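Local coordinates for TRAP-type C4-dicarboxylate:H+ symport system substrate-binding component DctP (PDB 4MX6), which probably captures C4-dicarboxylates such as succinate in the periplasm and hands them to the membrane part of a TRAP-type transporter, at residues N48-Q53 with L154-K159; Q53-F58 with V72-N77; P100-F105 with K110-F115; W221-S226 with G242-M247. All coordinates share one frame; numbering follows the deposited sequence.

Three of the contacts lie at or beside the succinate site; interaction 2 lies further out on helix 50-65. Interactions 1 and 2 share that helix and Gln53, with centres 13 Å apart; interaction 2 is nested within the loop that interaction 1 closes. Interaction 3 lies in that same loop, further along the chain. Interaction 4 comes last. Its strand 243-251 pairs antiparallel with strand 148-158 of interaction 1, and their centres are only 6 Å apart. Backbone hydrogen bonds to strand 243-251 also tie in 100-105 of interaction 3. Lys51, Lys104, Asn223 and Tyr246, from interactions 1, 3 and 4, all bind succinate, so distant parts of the chain meet at one ligand.

Interaction 1 (N48-Q53 with L154-K159); sequences NTPKGQ and LHNGMK
Pro50 and Asn156 bring the backbones together, with CA atoms 6.4 Å apart, where the first turn of helix 50-65 rests against strand 148-158. Two motifs shape the contact. Thr49 is the N-cap of the helix, and its OG1 accepts from Gly52 N at 3.0 Å. On the strand, Asn156 and Gly157 both face Leu244 in a classic beta bulge. No hydrogen bond joins the two segments; they meet by packing. The Pro50 ring lies over the strand, its CB 3.8 Å from His155 O and its CG 4.2 Å from Asn156 CG. His155 O is buried here without a polar partner in the model. The polar end of Asn156 is engaged elsewhere, by Tyr246 and by Thr220 OG1. Lys51 packs with its root only. Its chain then bends at chi3 (53°), and NZ bonds to succinate O1 and to Ala99 O. The helix start thus carries a ligand-binding lysine while its base packs against the strand. Leu154 supplies the other half of that packing: its CD2 methyl sits 3.9 Å from Lys51 CA and 4.0 Å from Lys51 CB.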
loop_
_atom_site.group_PDB
_atom_site.type_symbol
_atom_site.label_atom_id
_atom_site.label_comp_id
_atom_site.label_asym_id
_atom_site.label_seq_id
_atom_site.Cartn_x
_atom_site.Cartn_y
_atom_site.Cartn_z
ATOM N N ASN A 48 6.002 10.280 -9.536
ATOM C CA ASN A 48 5.973 11.426 -8.633
ATOM C C ASN A 48 5.061 11.133 -7.429
ATOM O O ASN A 48 4.018 11.765 -7.227
ATOM C CB ASN A 48 5.587 12.709 -9.378
ATOM C CG ASN A 48 6.606 13.089 -10.437
ATOM O OD1 ASN A 48 7.695 12.514 -10.511
ATOM N ND2 ASN A 48 6.270 14.076 -11.246
ATOM N N THR A 49 5.508 10.159 -6.641
ATOM C CA THR A 49 4.773 9.564 -5.522
ATOM C C THR A 49 5.795 9.116 -4.476
ATOM O O THR A 49 6.983 9.045 -4.784
ATOM C CB THR A 49 4.019 8.305 -5.968
ATOM O OG1 THR A 49 4.959 7.325 -6.438
ATOM C CG2 THR A 49 2.982 8.605 -7.051
ATOM N N PRO A 50 5.356 8.771 -3.255
ATOM C CA PRO A 50 6.355 8.302 -2.278
ATOM C C PRO A 50 7.146 7.072 -2.751
ATOM O O PRO A 50 8.378 7.062 -2.609
ATOM C CB PRO A 50 5.533 8.018 -1.013
ATOM C CG PRO A 50 4.086 8.025 -1.458
ATOM C CD PRO A 50 4.040 8.962 -2.629
ATOM N N LYS A 51 6.487 6.047 -3.300
ATOM C CA LYS A 51 7.230 4.869 -3.741
ATOM C C LYS A 51 8.062 5.171 -4.982
ATOM O O LYS A 51 9.194 4.689 -5.099
ATOM C CB LYS A 51 6.283 3.691 -3.980
ATOM C CG LYS A 51 6.961 2.455 -4.537
ATOM C CD LYS A 51 6.163 1.176 -4.301
ATOM C CE LYS A 51 4.730 1.293 -4.788
ATOM N NZ LYS A 51 3.985 0.026 -4.562
ATOM N N GLY A 52 7.521 5.959 -5.911
ATOM C CA GLY A 52 8.290 6.330 -7.089
ATOM C C GLY A 52 9.586 7.043 -6.727
ATOM O O GLY A 52 10.653 6.808 -7.328
ATOM N N GLN A 53 9.494 7.951 -5.769
ATOM C CA GLN A 53 10.646 8.717 -5.322
ATOM C C GLN A 53 11.600 7.878 -4.478
ATOM O O GLN A 53 12.819 8.040 -4.583
ATOM C CB GLN A 53 10.198 9.963 -4.560
ATOM C CG GLN A 53 9.466 10.978 -5.434
ATOM C CD GLN A 53 10.322 11.471 -6.568
ATOM O OE1 GLN A 53 11.273 12.221 -6.351
ATOM N NE2 GLN A 53 9.986 11.060 -7.783
ATOM N N LEU A 154 7.490 1.005 3.979
ATOM C CA LEU A 154 7.442 2.302 3.321
ATOM C C LEU A 154 5.993 2.785 3.366
ATOM O O LEU A 154 5.081 2.047 3.001
ATOM C CB LEU A 154 7.940 2.181 1.878
ATOM C CG LEU A 154 7.783 3.420 1.008
ATOM C CD1 LEU A 154 8.641 4.575 1.501
ATOM C CD2 LEU A 154 8.134 3.089 -0.439
ATOM N N HIS A 155 5.798 4.016 3.808
ATOM C CA HIS A 155 4.449 4.561 3.903
ATOM C C HIS A 155 3.874 5.049 2.585
ATOM O O HIS A 155 4.596 5.542 1.712
ATOM C CB HIS A 155 4.425 5.737 4.880
ATOM C CG HIS A 155 4.807 5.346 6.267
ATOM N ND1 HIS A 155 5.596 6.091 7.114
ATOM C CD2 HIS A 155 4.471 4.234 6.954
ATOM C CE1 HIS A 155 5.729 5.439 8.262
ATOM N NE2 HIS A 155 5.059 4.306 8.180
ATOM N N ASN A 156 2.545 4.974 2.482
ATOM C CA ASN A 156 1.812 5.802 1.536
ATOM C C ASN A 156 0.863 6.711 2.319
ATOM O O ASN A 156 1.144 7.902 2.468
ATOM C CB ASN A 156 1.124 4.991 0.445
ATOM C CG ASN A 156 0.589 5.881 -0.658
ATOM O OD1 ASN A 156 0.081 6.982 -0.390
ATOM N ND2 ASN A 156 0.729 5.446 -1.897
ATOM N N GLY A 157 -0.211 6.158 2.877
ATOM C CA GLY A 157 -1.142 6.979 3.624
ATOM C C GLY A 157 -2.393 6.230 4.002
ATOM O O GLY A 157 -2.528 5.054 3.717
ATOM N N MET A 158 -3.333 6.943 4.606
ATOM C CA MET A 158 -4.635 6.372 4.893
ATOM C C MET A 158 -5.483 6.389 3.625
ATOM O O MET A 158 -5.348 7.267 2.785
ATOM C CB MET A 158 -5.332 7.147 6.005
ATOM C CG MET A 158 -4.520 7.289 7.288
ATOM S SD MET A 158 -3.964 5.767 8.056
ATOM C CE MET A 158 -5.517 5.114 8.668
ATOM N N LYS A 159 -6.361 5.408 3.484
ATOM C CA LYS A 159 -7.267 5.319 2.347
ATOM C C LYS A 159 -8.537 6.133 2.540
ATOM O O LYS A 159 -9.076 6.208 3.641
ATOM C CB LYS A 159 -7.639 3.847 2.098
ATOM C CG LYS A 159 -6.446 2.957 1.749
ATOM C CD LYS A 159 -6.827 1.513 1.464
ATOM C CE LYS A 159 -7.397 0.842 2.703
ATOM N NZ LYS A 159 -7.606 -0.610 2.507
#

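Interaction 2 (Q53-F58 with V72-N77); sequences QMALKF and VSVFPN
Ala55 and Val74 meet where helix 50-65 packs on strand 70-75, two parts of the beta-alpha-beta unit 37-42, 50-65, 70-75. The short segments run nearly antiparallel, at 164°, with axes 8.6 Å apart at closest approach. Val74 does much of the work. Its CB points at the helix and splits into two methyls with different tasks. CG1 stands anti to the backbone N (chi1 176°) and meets Ala55 CB at 3.8 Å. CG2 lies beside the backbone N and reaches the main chain of the helix, 3.7 Å from Ala55 O. The same CG2 is also approached by Leu56 CD2, at 4.3 Å. Leu56 leaves the helix pointing away from the strand, and only its end swings back. One turn on, Phe58 and Val72 form a second patch, their side chains crossing at about a right angle. Val72 CG1 is 4.1 Å from Phe58 CD2, and Val72 CG2 is 4.1 Å from Phe58 CE2. The two methyls thus lie against neighbouring ring atoms. Phe97 meets the same ring edge to face. Further along the helix, Glu63 and Lys59 hydrogen-bond to the Val72 backbone. Between the two segments themselves no hydrogen bond crosses. Methyls, a ring and one backbone carbonyl make up the contact, so here it is apolar packing.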
loop_
_atom_site.group_PDB
_atom_site.type_symbol
_atom_site.label_atom_id
_atom_site.label_comp_id
_atom_site.label_asym_id
_atom_site.label_seq_id
_atom_site.Cartn_x
_atom_site.Cartn_y
_atom_site.Cartn_z
ATOM N N GLN A 53 9.494 7.951 -5.769
ATOM C CA GLN A 53 10.646 8.717 -5.322
ATOM C C GLN A 53 11.600 7.878 -4.478
ATOM O O GLN A 53 12.819 8.040 -4.583
ATOM C CB GLN A 53 10.198 9.963 -4.560
ATOM C CG GLN A 53 9.466 10.978 -5.434
ATOM C CD GLN A 53 10.322 11.471 -6.568
ATOM O OE1 GLN A 53 11.273 12.221 -6.351
ATOM N NE2 GLN A 53 9.986 11.060 -7.783
ATOM N N MET A 54 11.074 6.989 -3.632
ATOM C CA MET A 54 11.925 6.059 -2.883
ATOM C C MET A 54 12.781 5.242 -3.849
ATOM O O MET A 54 13.987 5.083 -3.645
ATOM C CB MET A 54 11.074 5.155 -1.991
ATOM C CG MET A 54 11.847 4.048 -1.298
ATOM S SD MET A 54 11.862 2.541 -2.270
ATOM C CE MET A 54 13.062 1.577 -1.363
ATOM N N ALA A 55 12.172 4.719 -4.912
ATOM C CA ALA A 55 12.908 3.862 -5.837
ATOM C C ALA A 55 14.012 4.657 -6.544
ATOM O O ALA A 55 15.130 4.159 -6.717
ATOM C CB ALA A 55 11.952 3.230 -6.840
ATOM N N LEU A 56 13.699 5.882 -6.979
ATOM C CA LEU A 56 14.711 6.715 -7.643
ATOM C C LEU A 56 15.808 7.153 -6.678
ATOM O O LEU A 56 16.970 7.227 -7.063
ATOM C CB LEU A 56 14.053 7.930 -8.291
ATOM C CG LEU A 56 13.257 7.638 -9.568
ATOM C CD1 LEU A 56 12.606 8.912 -10.070
ATOM C CD2 LEU A 56 14.115 7.009 -10.657
ATOM N N LYS A 57 15.469 7.429 -5.424
ATOM C CA LYS A 57 16.499 7.776 -4.450
ATOM C C LYS A 57 17.447 6.598 -4.236
ATOM O O LYS A 57 18.667 6.770 -4.147
ATOM C CB LYS A 57 15.860 8.212 -3.128
ATOM C CG LYS A 57 16.853 8.640 -2.053
ATOM C CD LYS A 57 17.670 9.861 -2.465
ATOM C CE LYS A 57 18.486 10.411 -1.314
ATOM N NZ LYS A 57 19.215 11.639 -1.692
ATOM N N PHE A 58 16.894 5.392 -4.170
ATOM C CA PHE A 58 17.704 4.183 -4.024
ATOM C C PHE A 58 18.671 4.054 -5.205
ATOM O O PHE A 58 19.870 3.809 -5.016
ATOM C CB PHE A 58 16.779 2.976 -3.878
ATOM C CG PHE A 58 17.484 1.641 -3.820
ATOM C CD1 PHE A 58 18.404 1.343 -2.828
ATOM C CD2 PHE A 58 17.161 0.663 -4.734
ATOM C CE1 PHE A 58 19.008 0.114 -2.786
ATOM C CE2 PHE A 58 17.764 -0.576 -4.680
ATOM C CZ PHE A 58 18.685 -0.845 -3.707
ATOM N N VAL A 72 21.020 0.573 -10.670
ATOM C CA VAL A 72 19.628 0.253 -10.388
ATOM C C VAL A 72 18.751 0.750 -11.533
ATOM O O VAL A 72 18.784 1.933 -11.853
ATOM C CB VAL A 72 19.145 0.905 -9.075
ATOM C CG1 VAL A 72 17.699 0.508 -8.785
ATOM C CG2 VAL A 72 20.030 0.515 -7.916
ATOM N N SER A 73 17.999 -0.156 -12.156
ATOM C CA SER A 73 17.010 0.203 -13.161
ATOM C C SER A 73 15.636 0.205 -12.515
ATOM O O SER A 73 15.236 -0.787 -11.909
ATOM C CB SER A 73 17.043 -0.778 -14.332
ATOM O OG SER A 73 18.301 -0.732 -14.977
ATOM N N VAL A 74 14.927 1.319 -12.651
ATOM C CA VAL A 74 13.621 1.480 -12.031
ATOM C C VAL A 74 12.536 1.463 -13.102
ATOM O O VAL A 74 12.625 2.166 -14.105
ATOM C CB VAL A 74 13.553 2.803 -11.231
ATOM C CG1 VAL A 74 12.165 3.028 -10.656
ATOM C CG2 VAL A 74 14.593 2.811 -10.112
ATOM N N PHE A 75 11.485 0.674 -12.854
ATOM C CA PHE A 75 10.405 0.467 -13.812
ATOM C C PHE A 75 9.079 0.800 -13.143
ATOM O O PHE A 75 8.493 -0.050 -12.468
ATOM C CB PHE A 75 10.397 -0.990 -14.295
ATOM C CG PHE A 75 11.698 -1.432 -14.902
ATOM C CD1 PHE A 75 12.704 -1.966 -14.107
ATOM C CD2 PHE A 75 11.921 -1.324 -16.263
ATOM C CE1 PHE A 75 13.904 -2.369 -14.658
ATOM C CE2 PHE A 75 13.134 -1.730 -16.816
ATOM C CZ PHE A 75 14.113 -2.248 -16.006
ATOM N N PRO A 76 8.597 2.047 -13.292
ATOM C CA PRO A 76 7.350 2.466 -12.643
ATOM C C PRO A 76 6.125 2.037 -13.453
ATOM O O PRO A 76 6.267 1.483 -14.555
ATOM C CB PRO A 76 7.471 3.991 -12.659
ATOM C CG PRO A 76 8.180 4.266 -13.965
ATOM C CD PRO A 76 9.204 3.146 -14.072
ATOM N N ASN A 77 4.937 2.288 -12.917
ATOM C CA ASN A 77 3.703 2.195 -13.703
ATOM C C ASN A 77 3.437 0.822 -14.310
ATOM O O ASN A 77 2.806 0.735 -15.363
ATOM C CB ASN A 77 3.736 3.193 -14.873
ATOM C CG ASN A 77 3.736 4.620 -14.430
ATOM O OD1 ASN A 77 2.850 5.034 -13.694
ATOM N ND2 ASN A 77 4.713 5.403 -14.901
#

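Interaction 3 (P100-F105 with K110-F115); sequences PSLSKF and KRLQVF
Leu102 and Phe115 form the tight part of this contact, which joins two irregular pieces of the chain between helices 86-91 and 124-132. The CD1 methyl of Leu102 sits over the centre of the Phe115 ring, 3.6 Å from its centroid and 11° off the ring normal. This is a CH-pi contact. In Leu102, chi1 (-65°) sets CG beside the backbone N, and chi2 (163°) then places CD1 over the ring. Next to it, Leu112 packs against both Leu102 and Phe105. Leu112 CB is 3.8 Å from Leu102 O, and Leu112 CD2 is 4.2 Å from Leu102 CD2. The other methyl, Leu112 CD1, meets Phe105 CD2 obliquely at 3.7 Å. All four of these residues are buried. The solvent side is looser. Lys110 and Arg111 are exposed and take no part in the packing. Lys110 O accepts only weak bonds from Gln113 N and Gln113 NE2; the side chain of Gln113 is itself buried, and its NE2 also bonds to Gln325 OE1. Lys104 turns from the apolar core, and its NZ bonds to succinate O4 and makes a salt bridge with Asp83. Strand 243-251 lies along one side of the contact, with backbone bonds from Asp245 to Leu102 and from Met247 to Pro100. Helix 134-139 packs on Leu112 and Phe115 through Leu139, while helix 305-326 touches Lys110, Gln113 and Val114.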
loop_
_atom_site.group_PDB
_atom_site.type_symbol
_atom_site.label_atom_id
_atom_site.label_comp_id
_atom_site.label_asym_id
_atom_site.label_seq_id
_atom_site.Cartn_x
_atom_site.Cartn_y
_atom_site.Cartn_z
ATOM N N PRO A 100 5.356 -4.127 -2.750
ATOM C CA PRO A 100 3.899 -4.232 -2.817
ATOM C C PRO A 100 3.226 -3.686 -1.582
ATOM O O PRO A 100 3.774 -3.737 -0.474
ATOM C CB PRO A 100 3.650 -5.751 -2.902
ATOM C CG PRO A 100 5.000 -6.373 -3.185
ATOM C CD PRO A 100 5.984 -5.445 -2.557
ATOM N N SER A 101 1.992 -3.244 -1.768
ATOM C CA SER A 101 1.095 -3.037 -0.651
ATOM C C SER A 101 1.118 -4.250 0.275
ATOM O O SER A 101 1.129 -5.396 -0.177
ATOM C CB SER A 101 -0.321 -2.869 -1.180
ATOM O OG SER A 101 -1.242 -2.881 -0.106
ATOM N N LEU A 102 1.020 -3.975 1.576
ATOM C CA LEU A 102 0.918 -5.005 2.596
ATOM C C LEU A 102 -0.288 -5.921 2.359
ATOM O O LEU A 102 -0.315 -7.020 2.902
ATOM C CB LEU A 102 0.875 -4.359 3.991
ATOM C CG LEU A 102 2.170 -3.619 4.353
ATOM C CD1 LEU A 102 1.971 -2.668 5.502
ATOM C CD2 LEU A 102 3.286 -4.600 4.684
ATOM N N SER A 103 -1.276 -5.450 1.588
ATOM C CA SER A 103 -2.474 -6.206 1.261
ATOM C C SER A 103 -2.246 -7.338 0.268
ATOM O O SER A 103 -3.141 -8.150 0.051
ATOM C CB SER A 103 -3.510 -5.280 0.615
ATOM O OG SER A 103 -3.653 -4.066 1.321
ATOM N N LYS A 104 -1.073 -7.392 -0.356
ATOM C CA LYS A 104 -0.886 -8.222 -1.550
ATOM C C LYS A 104 -0.008 -9.452 -1.321
ATOM O O LYS A 104 0.564 -10.000 -2.259
ATOM C CB LYS A 104 -0.344 -7.357 -2.710
ATOM C CG LYS A 104 -1.366 -6.314 -3.198
ATOM C CD LYS A 104 -0.811 -5.358 -4.230
ATOM C CE LYS A 104 -1.846 -4.298 -4.597
ATOM N NZ LYS A 104 -1.279 -3.211 -5.439
ATOM N N PHE A 105 0.087 -9.891 -0.068
ATOM C CA PHE A 105 0.993 -10.975 0.305
ATOM C C PHE A 105 0.311 -12.288 0.698
ATOM O O PHE A 105 0.991 -13.209 1.155
ATOM C CB PHE A 105 1.901 -10.503 1.441
ATOM C CG PHE A 105 2.959 -9.516 1.006
ATOM C CD1 PHE A 105 4.104 -9.950 0.364
ATOM C CD2 PHE A 105 2.827 -8.161 1.259
ATOM C CE1 PHE A 105 5.098 -9.056 -0.020
ATOM C CE2 PHE A 105 3.819 -7.266 0.869
ATOM C CZ PHE A 105 4.957 -7.723 0.247
ATOM N N LYS A 110 -0.483 -15.281 5.819
ATOM C CA LYS A 110 -1.746 -14.674 6.226
ATOM C C LYS A 110 -1.532 -13.642 7.336
ATOM O O LYS A 110 -2.467 -12.975 7.768
ATOM C CB LYS A 110 -2.719 -15.745 6.714
ATOM C CG LYS A 110 -3.037 -16.806 5.683
ATOM C CD LYS A 110 -3.766 -16.241 4.479
ATOM C CE LYS A 110 -4.089 -17.359 3.507
ATOM N NZ LYS A 110 -5.232 -17.030 2.637
ATOM N N ARG A 111 -0.301 -13.512 7.808
ATOM C CA ARG A 111 -0.044 -12.667 8.967
ATOM C C ARG A 111 -0.170 -11.170 8.671
ATOM O O ARG A 111 -0.560 -10.388 9.555
ATOM C CB ARG A 111 1.332 -12.981 9.547
ATOM C CG ARG A 111 1.392 -14.353 10.224
ATOM C CD ARG A 111 2.821 -14.752 10.588
ATOM N NE ARG A 111 3.444 -13.788 11.491
ATOM C CZ ARG A 111 4.733 -13.782 11.811
ATOM N NH1 ARG A 111 5.551 -14.671 11.276
ATOM N NH2 ARG A 111 5.212 -12.857 12.636
ATOM N N LEU A 112 0.128 -10.759 7.435
ATOM C CA LEU A 112 0.089 -9.341 7.077
ATOM C C LEU A 112 -1.334 -8.810 6.908
ATOM O O LEU A 112 -1.525 -7.596 6.808
ATOM C CB LEU A 112 0.947 -9.058 5.835
ATOM C CG LEU A 112 2.448 -9.236 6.097
ATOM C CD1 LEU A 112 3.229 -9.278 4.800
ATOM C CD2 LEU A 112 2.970 -8.120 6.984
ATOM N N GLN A 113 -2.315 -9.715 6.918
ATOM C CA GLN A 113 -3.723 -9.342 6.829
ATOM C C GLN A 113 -4.128 -8.340 7.900
ATOM O O GLN A 113 -5.076 -7.580 7.715
ATOM C CB GLN A 113 -4.612 -10.591 6.921
ATOM C CG GLN A 113 -4.557 -11.429 5.674
ATOM C CD GLN A 113 -5.532 -12.581 5.677
ATOM O OE1 GLN A 113 -6.207 -12.830 4.679
ATOM N NE2 GLN A 113 -5.614 -13.302 6.789
ATOM N N VAL A 114 -3.434 -8.351 9.038
ATOM C CA VAL A 114 -3.717 -7.398 10.100
ATOM C C VAL A 114 -3.738 -5.956 9.576
ATOM O O VAL A 114 -4.568 -5.155 9.999
ATOM C CB VAL A 114 -2.737 -7.562 11.282
ATOM C CG1 VAL A 114 -1.297 -7.263 10.886
ATOM C CG2 VAL A 114 -3.184 -6.688 12.458
ATOM N N PHE A 115 -2.839 -5.637 8.653
ATOM C CA PHE A 115 -2.735 -4.278 8.155
ATOM C C PHE A 115 -3.964 -3.803 7.381
ATOM O O PHE A 115 -4.161 -2.600 7.233
ATOM C CB PHE A 115 -1.484 -4.129 7.289
ATOM C CG PHE A 115 -0.205 -4.014 8.075
ATOM C CD1 PHE A 115 0.102 -2.841 8.753
ATOM C CD2 PHE A 115 0.707 -5.064 8.101
ATOM C CE1 PHE A 115 1.286 -2.725 9.447
ATOM C CE2 PHE A 115 1.898 -4.948 8.796
ATOM C CZ PHE A 115 2.186 -3.774 9.469
#

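Interaction 4 (W221-S226 with G242-M247); sequences WSNTYS and GVLDYM. With SIN (succinic acid), chain B.
Asn223 and Leu244 touch beside the bound succinate, between helix 221-226 and strand 243-251. Their side chains cross at about a right angle, and Leu244 CD2 comes 3.5 Å from Asn223 ND2. Asn223 has CG beside the backbone N (chi1 -84°), which sends the amide across to the strand. There ND2 gives a nearly straight bond to succinate O2, 2.9 Å long with an N-H...O angle of 167°. A second bond from ND2, to Asn219 OD1, fixes which way the amide is turned. Leu244 has CG anti to the backbone N (chi1 166°), which carries its two methyls toward the ligand, CD1 being 4.0 Å from succinate C3. Tyr246 also points toward the helix, and its OH donates to succinate O2 at 2.6 Å, with that oxygen at the ring edge and in its plane. Asn156 ND2 in turn bonds to Tyr246 OH, and Lys51 makes a cation-pi contact with the ring. Arg179 and Asn219 also hydrogen-bond to the ligand. Helix and strand segments share no direct hydrogen bond; their polar groups converge instead on one carboxylate oxygen. Succinate O2, accepting from both Asn223 and Tyr246, thus bridges the two elements.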
loop_
_atom_site.group_PDB
_atom_site.type_symbol
_atom_site.label_atom_id
_atom_site.label_comp_id
_atom_site.label_asym_id
_atom_site.label_seq_id
_atom_site.Cartn_x
_atom_site.Cartn_y
_atom_site.Cartn_z
ATOM N N TRP A 221 -4.659 9.918 -1.122
ATOM C CA TRP A 221 -4.663 11.130 -1.942
ATOM C C TRP A 221 -3.608 11.048 -3.044
ATOM O O TRP A 221 -3.856 11.482 -4.161
ATOM C CB TRP A 221 -4.444 12.403 -1.115
ATOM C CG TRP A 221 -5.500 12.665 -0.097
ATOM C CD1 TRP A 221 -5.339 12.620 1.246
ATOM C CD2 TRP A 221 -6.872 13.023 -0.324
ATOM N NE1 TRP A 221 -6.509 12.917 1.878
ATOM C CE2 TRP A 221 -7.474 13.160 0.944
ATOM C CE3 TRP A 221 -7.651 13.237 -1.462
ATOM C CZ2 TRP A 221 -8.809 13.506 1.107
ATOM C CZ3 TRP A 221 -8.979 13.595 -1.289
ATOM C CH2 TRP A 221 -9.535 13.727 -0.012
ATOM N N SER A 222 -2.423 10.527 -2.728
ATOM C CA SER A 222 -1.336 10.492 -3.703
ATOM C C SER A 222 -1.686 9.638 -4.909
ATOM O O SER A 222 -1.443 10.055 -6.040
ATOM C CB SER A 222 -0.053 9.971 -3.066
ATOM O OG SER A 222 0.886 9.574 -4.058
ATOM N N ASN A 223 -2.234 8.449 -4.704
ATOM C CA ASN A 223 -2.648 7.628 -5.841
ATOM C C ASN A 223 -3.858 8.225 -6.578
ATOM O O ASN A 223 -3.937 8.187 -7.812
ATOM C CB ASN A 223 -2.931 6.191 -5.418
ATOM C CG ASN A 223 -1.673 5.344 -5.359
ATOM O OD1 ASN A 223 -0.673 5.617 -6.055
ATOM N ND2 ASN A 223 -1.721 4.297 -4.561
ATOM N N THR A 224 -4.796 8.786 -5.821
ATOM C CA THR A 224 -6.006 9.352 -6.397
ATOM C C THR A 224 -5.636 10.494 -7.344
ATOM O O THR A 224 -6.209 10.615 -8.437
ATOM C CB THR A 224 -6.950 9.826 -5.280
ATOM O OG1 THR A 224 -7.311 8.719 -4.457
ATOM C CG2 THR A 224 -8.222 10.442 -5.830
ATOM N N TYR A 225 -4.694 11.337 -6.921
ATOM C CA TYR A 225 -4.227 12.446 -7.747
ATOM C C TYR A 225 -3.386 11.990 -8.932
ATOM O O TYR A 225 -3.674 12.326 -10.082
ATOM C CB TYR A 225 -3.439 13.463 -6.910
ATOM C CG TYR A 225 -2.879 14.564 -7.772
ATOM C CD1 TYR A 225 -3.717 15.497 -8.355
ATOM C CD2 TYR A 225 -1.526 14.640 -8.061
ATOM C CE1 TYR A 225 -3.227 16.496 -9.177
ATOM C CE2 TYR A 225 -1.016 15.629 -8.882
ATOM C CZ TYR A 225 -1.873 16.560 -9.440
ATOM O OH TYR A 225 -1.369 17.555 -10.265
ATOM N N SER A 226 -2.366 11.184 -8.653
ATOM C CA SER A 226 -1.404 10.835 -9.693
ATOM C C SER A 226 -2.007 9.937 -10.782
ATOM O O SER A 226 -1.565 9.992 -11.919
ATOM C CB SER A 226 -0.130 10.211 -9.114
ATOM O OG SER A 226 -0.403 9.031 -8.390
ATOM N N GLY A 242 -8.575 2.816 6.376
ATOM C CA GLY A 242 -7.564 1.766 6.415
ATOM C C GLY A 242 -6.246 2.357 5.982
ATOM O O GLY A 242 -6.206 3.499 5.514
ATOM N N VAL A 243 -5.160 1.606 6.132
ATOM C CA VAL A 243 -3.848 2.070 5.689
ATOM C C VAL A 243 -3.434 1.389 4.402
ATOM O O VAL A 243 -3.680 0.203 4.211
ATOM C CB VAL A 243 -2.754 1.873 6.785
ATOM C CG1 VAL A 243 -2.515 0.411 7.150
ATOM C CG2 VAL A 243 -1.435 2.509 6.358
ATOM N N LEU A 244 -2.823 2.174 3.512
ATOM C CA LEU A 244 -2.085 1.652 2.359
ATOM C C LEU A 244 -0.616 1.938 2.615
ATOM O O LEU A 244 -0.170 3.076 2.523
ATOM C CB LEU A 244 -2.519 2.312 1.047
ATOM C CG LEU A 244 -1.549 2.053 -0.160
ATOM C CD1 LEU A 244 -1.495 0.598 -0.541
ATOM C CD2 LEU A 244 -1.917 2.882 -1.384
ATOM N N ASP A 245 0.118 0.893 2.984
ATOM C CA ASP A 245 1.563 0.943 3.175
ATOM C C ASP A 245 2.188 -0.222 2.419
ATOM O O ASP A 245 1.488 -1.107 1.923
ATOM C CB ASP A 245 1.939 0.855 4.670
ATOM C CG ASP A 245 2.243 2.192 5.315
ATOM O OD1 ASP A 245 1.777 3.236 4.828
ATOM O OD2 ASP A 245 2.986 2.162 6.322
ATOM N N TYR A 246 3.514 -0.213 2.341
ATOM C CA TYR A 246 4.267 -1.201 1.587
ATOM C C TYR A 246 5.270 -1.953 2.444
ATOM O O TYR A 246 5.786 -1.413 3.414
ATOM C CB TYR A 246 5.049 -0.503 0.479
ATOM C CG TYR A 246 4.244 0.463 -0.350
ATOM C CD1 TYR A 246 3.195 0.022 -1.127
ATOM C CD2 TYR A 246 4.547 1.816 -0.355
ATOM C CE1 TYR A 246 2.461 0.902 -1.919
ATOM C CE2 TYR A 246 3.848 2.698 -1.161
ATOM C CZ TYR A 246 2.811 2.241 -1.939
ATOM O OH TYR A 246 2.159 3.126 -2.776
ATOM N N MET A 247 5.607 -3.165 2.015
ATOM C CA MET A 247 6.843 -3.811 2.474
ATOM C C MET A 247 7.820 -3.857 1.310
ATOM O O MET A 247 7.493 -4.384 0.251
ATOM C CB MET A 247 6.602 -5.227 3.014
ATOM C CG MET A 247 7.819 -5.750 3.749
ATOM S SD MET A 247 7.656 -7.430 4.405
ATOM C CE MET A 247 6.372 -7.171 5.620
HETATM C C1 SIN B . 0.287 1.103 -4.843
HETATM O O1 SIN B . 1.273 0.319 -4.840
HETATM O O2 SIN B . 0.294 2.204 -4.252
HETATM C C2 SIN B . -0.983 0.671 -5.529
HETATM C C3 SIN B . -2.024 0.300 -4.475
HETATM C C4 SIN B . -3.281 -0.253 -5.094
HETATM O O3 SIN B . -4.374 0.355 -4.905
HETATM O O4 SIN B . -3.236 -1.305 -5.769
#